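Local coordinates for putative cell adhesion protein (Bacteroides thetaiotaomicron, PDB 4DGU) that is probably a component of the cell-surface fimbriae (pili) through which this gut bacterium would adhere, and binds zinc ions, at residues A[44-49]-A[123-128]. Residues are numbered along the deposited sequence; the frame is centred on the assembly and turned at random.
Sequences EVISMA and LKFKRM
Ile46, Met48, Leu123 and Phe125 meet in the buried apolar core of the fimbrillin-like fold, and illustrate how two strands of one sheet can touch through side chains alone. Strands 45-49 and 123-127 do not pair; they belong to one mixed sheet, linked through strands 77-83 and 108-114. The axes of these short segments approach to 11.7 Å, with 118° between their N-to-C directions. At such a separation no hydrogen bond joins the two backbones, and the gap is bridged by side chains.

The aliphatic contact is made at the ends of the branches. Ile46 and Leu123 point toward each other tip to tip, CD1 of Ile46 lying 3.7 Å from CD1 of Leu123. The chi1 of Ile46 (60°) sets CG1 between backbone N and carbonyl carbon, and CD1 extends from there to meet the leucine. Its other branch, CG2, comes obliquely to the Phe125 ring, 4.3 Å from CZ. Ile46 thus serves both neighbours on the facing strand, one with each branch.

Around this group, Phe58 packs on Ile46 and Met48, Ile16 on Met48 and Leu123, and Ile18 and Leu108 on Phe125, so the four residues belong to a larger buried apolar core.

The selenium contact is of another shape. In selenomethionine Met48, chi1 (-172°) and chi2 are both extended and carry SE out to Leu123; the turn about CG-SE then directs CE aside. The chain passes Leu123 at a slant, with SE 4.0 Å from CD1, the same leucine methyl that Ile46 CD1 meets.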
loop_
_atom_site.group_PDB
_atom_site.type_symbol
_atom_site.label_atom_id
_atom_site.label_comp_id
_atom_site.label_asym_id
_atom_site.label_seq_id
_atom_site.Cartn_x
_atom_site.Cartn_y
_atom_site.Cartn_z
ATOM N N GLU A 44 4.674 -21.951 -33.480
ATOM C CA GLU A 44 5.673 -21.152 -32.783
ATOM C C GLU A 44 6.794 -22.078 -32.287
ATOM O O GLU A 44 6.538 -23.232 -31.924
ATOM C CB GLU A 44 5.057 -20.328 -31.636
ATOM C CG GLU A 44 4.078 -19.261 -32.105
ATOM C CD GLU A 44 4.602 -18.331 -33.187
ATOM O OE1 GLU A 44 5.492 -17.502 -32.887
ATOM O OE2 GLU A 44 4.166 -18.474 -34.352
ATOM N N VAL A 45 8.036 -21.583 -32.343
ATOM C CA VAL A 45 9.236 -22.324 -31.955
ATOM C C VAL A 45 9.716 -21.825 -30.569
ATOM O O VAL A 45 9.797 -20.618 -30.329
ATOM C CB VAL A 45 10.358 -22.195 -33.048
ATOM C CG1 VAL A 45 11.639 -22.938 -32.661
ATOM C CG2 VAL A 45 9.866 -22.660 -34.414
ATOM N N ILE A 46 10.029 -22.783 -29.673
ATOM C CA ILE A 46 10.602 -22.566 -28.336
ATOM C C ILE A 46 11.950 -23.298 -28.262
ATOM O O ILE A 46 12.159 -24.280 -28.981
ATOM C CB ILE A 46 9.669 -23.029 -27.169
ATOM C CG1 ILE A 46 9.339 -24.546 -27.257
ATOM C CG2 ILE A 46 8.413 -22.158 -27.031
ATOM C CD1 ILE A 46 9.080 -25.178 -25.981
ATOM N N SER A 47 12.848 -22.817 -27.387
ATOM C CA SER A 47 14.108 -23.476 -27.067
ATOM C C SER A 47 13.835 -24.294 -25.836
ATOM O O SER A 47 13.501 -23.727 -24.799
ATOM C CB SER A 47 15.224 -22.468 -26.806
ATOM O OG SER A 47 15.470 -21.705 -27.965
HETATM N N MSE A 48 13.911 -25.617 -25.938
HETATM C CA MSE A 48 13.635 -26.450 -24.791
HETATM C C MSE A 48 14.818 -27.367 -24.457
HETATM O O MSE A 48 15.531 -27.799 -25.349
HETATM C CB MSE A 48 12.377 -27.259 -25.053
HETATM C CG MSE A 48 11.924 -28.011 -23.845
HETATM SE SE MSE A 48 10.290 -28.950 -24.127
HETATM C CE MSE A 48 10.863 -30.208 -25.469
ATOM N N ALA A 49 15.062 -27.599 -23.162
ATOM C CA ALA A 49 16.120 -28.463 -22.651
ATOM C C ALA A 49 15.679 -29.199 -21.387
ATOM O O ALA A 49 14.833 -28.713 -20.627
ATOM C CB ALA A 49 17.364 -27.647 -22.338
ATOM N N LEU A 123 4.255 -27.371 -20.056
ATOM C CA LEU A 123 5.203 -26.329 -19.702
ATOM C C LEU A 123 4.451 -25.160 -19.100
ATOM O O LEU A 123 3.536 -24.635 -19.746
ATOM C CB LEU A 123 6.033 -25.861 -20.925
ATOM C CG LEU A 123 7.124 -26.784 -21.424
ATOM C CD1 LEU A 123 7.563 -26.358 -22.775
ATOM C CD2 LEU A 123 8.339 -26.777 -20.489
ATOM N N LYS A 124 4.845 -24.760 -17.863
ATOM C CA LYS A 124 4.240 -23.645 -17.105
ATOM C C LYS A 124 5.074 -22.385 -17.327
ATOM O O LYS A 124 6.122 -22.192 -16.686
ATOM C CB LYS A 124 4.104 -23.970 -15.596
ATOM C CG LYS A 124 3.446 -25.324 -15.261
ATOM C CD LYS A 124 1.939 -25.300 -15.371
ATOM C CE LYS A 124 1.288 -26.395 -14.558
ATOM N NZ LYS A 124 1.175 -26.031 -13.111
ATOM N N PHE A 125 4.592 -21.523 -18.246
ATOM C CA PHE A 125 5.306 -20.315 -18.594
ATOM C C PHE A 125 5.020 -19.107 -17.677
ATOM O O PHE A 125 3.869 -18.767 -17.372
ATOM C CB PHE A 125 5.001 -19.917 -20.037
ATOM C CG PHE A 125 5.784 -20.722 -21.046
ATOM C CD1 PHE A 125 5.286 -21.927 -21.538
ATOM C CD2 PHE A 125 7.027 -20.278 -21.505
ATOM C CE1 PHE A 125 6.017 -22.664 -22.477
ATOM C CE2 PHE A 125 7.755 -21.024 -22.432
ATOM C CZ PHE A 125 7.246 -22.210 -22.913
ATOM N N LYS A 126 6.109 -18.488 -17.221
ATOM C CA LYS A 126 6.167 -17.212 -16.542
ATOM C C LYS A 126 6.476 -16.141 -17.614
ATOM O O LYS A 126 7.277 -16.432 -18.506
ATOM C CB LYS A 126 7.294 -17.217 -15.483
ATOM C CG LYS A 126 7.128 -18.167 -14.318
ATOM C CD LYS A 126 8.343 -18.124 -13.404
ATOM C CE LYS A 126 8.227 -19.038 -12.198
ATOM N NZ LYS A 126 9.538 -19.118 -11.485
ATOM N N ARG A 127 5.884 -14.921 -17.539
ATOM C CA ARG A 127 6.269 -13.803 -18.415
ATOM C C ARG A 127 7.358 -13.052 -17.635
ATOM O O ARG A 127 7.091 -12.621 -16.504
ATOM C CB ARG A 127 5.079 -12.907 -18.807
ATOM C CG ARG A 127 5.438 -11.776 -19.786
ATOM C CD ARG A 127 4.219 -11.121 -20.404
ATOM N NE ARG A 127 3.614 -11.946 -21.454
ATOM C CZ ARG A 127 2.483 -12.648 -21.334
ATOM N NH1 ARG A 127 1.781 -12.603 -20.217
ATOM N NH2 ARG A 127 2.034 -13.376 -22.349
HETATM N N MSE A 128 8.598 -12.995 -18.185
HETATM C CA MSE A 128 9.785 -12.412 -17.525
HETATM C C MSE A 128 9.905 -10.912 -17.776
HETATM O O MSE A 128 10.584 -10.213 -17.011
HETATM C CB MSE A 128 11.080 -13.133 -17.942
HETATM C CG MSE A 128 10.977 -14.670 -17.944
HETATM SE SE MSE A 128 10.213 -15.415 -16.312
HETATM C CE MSE A 128 11.602 -14.899 -14.967
#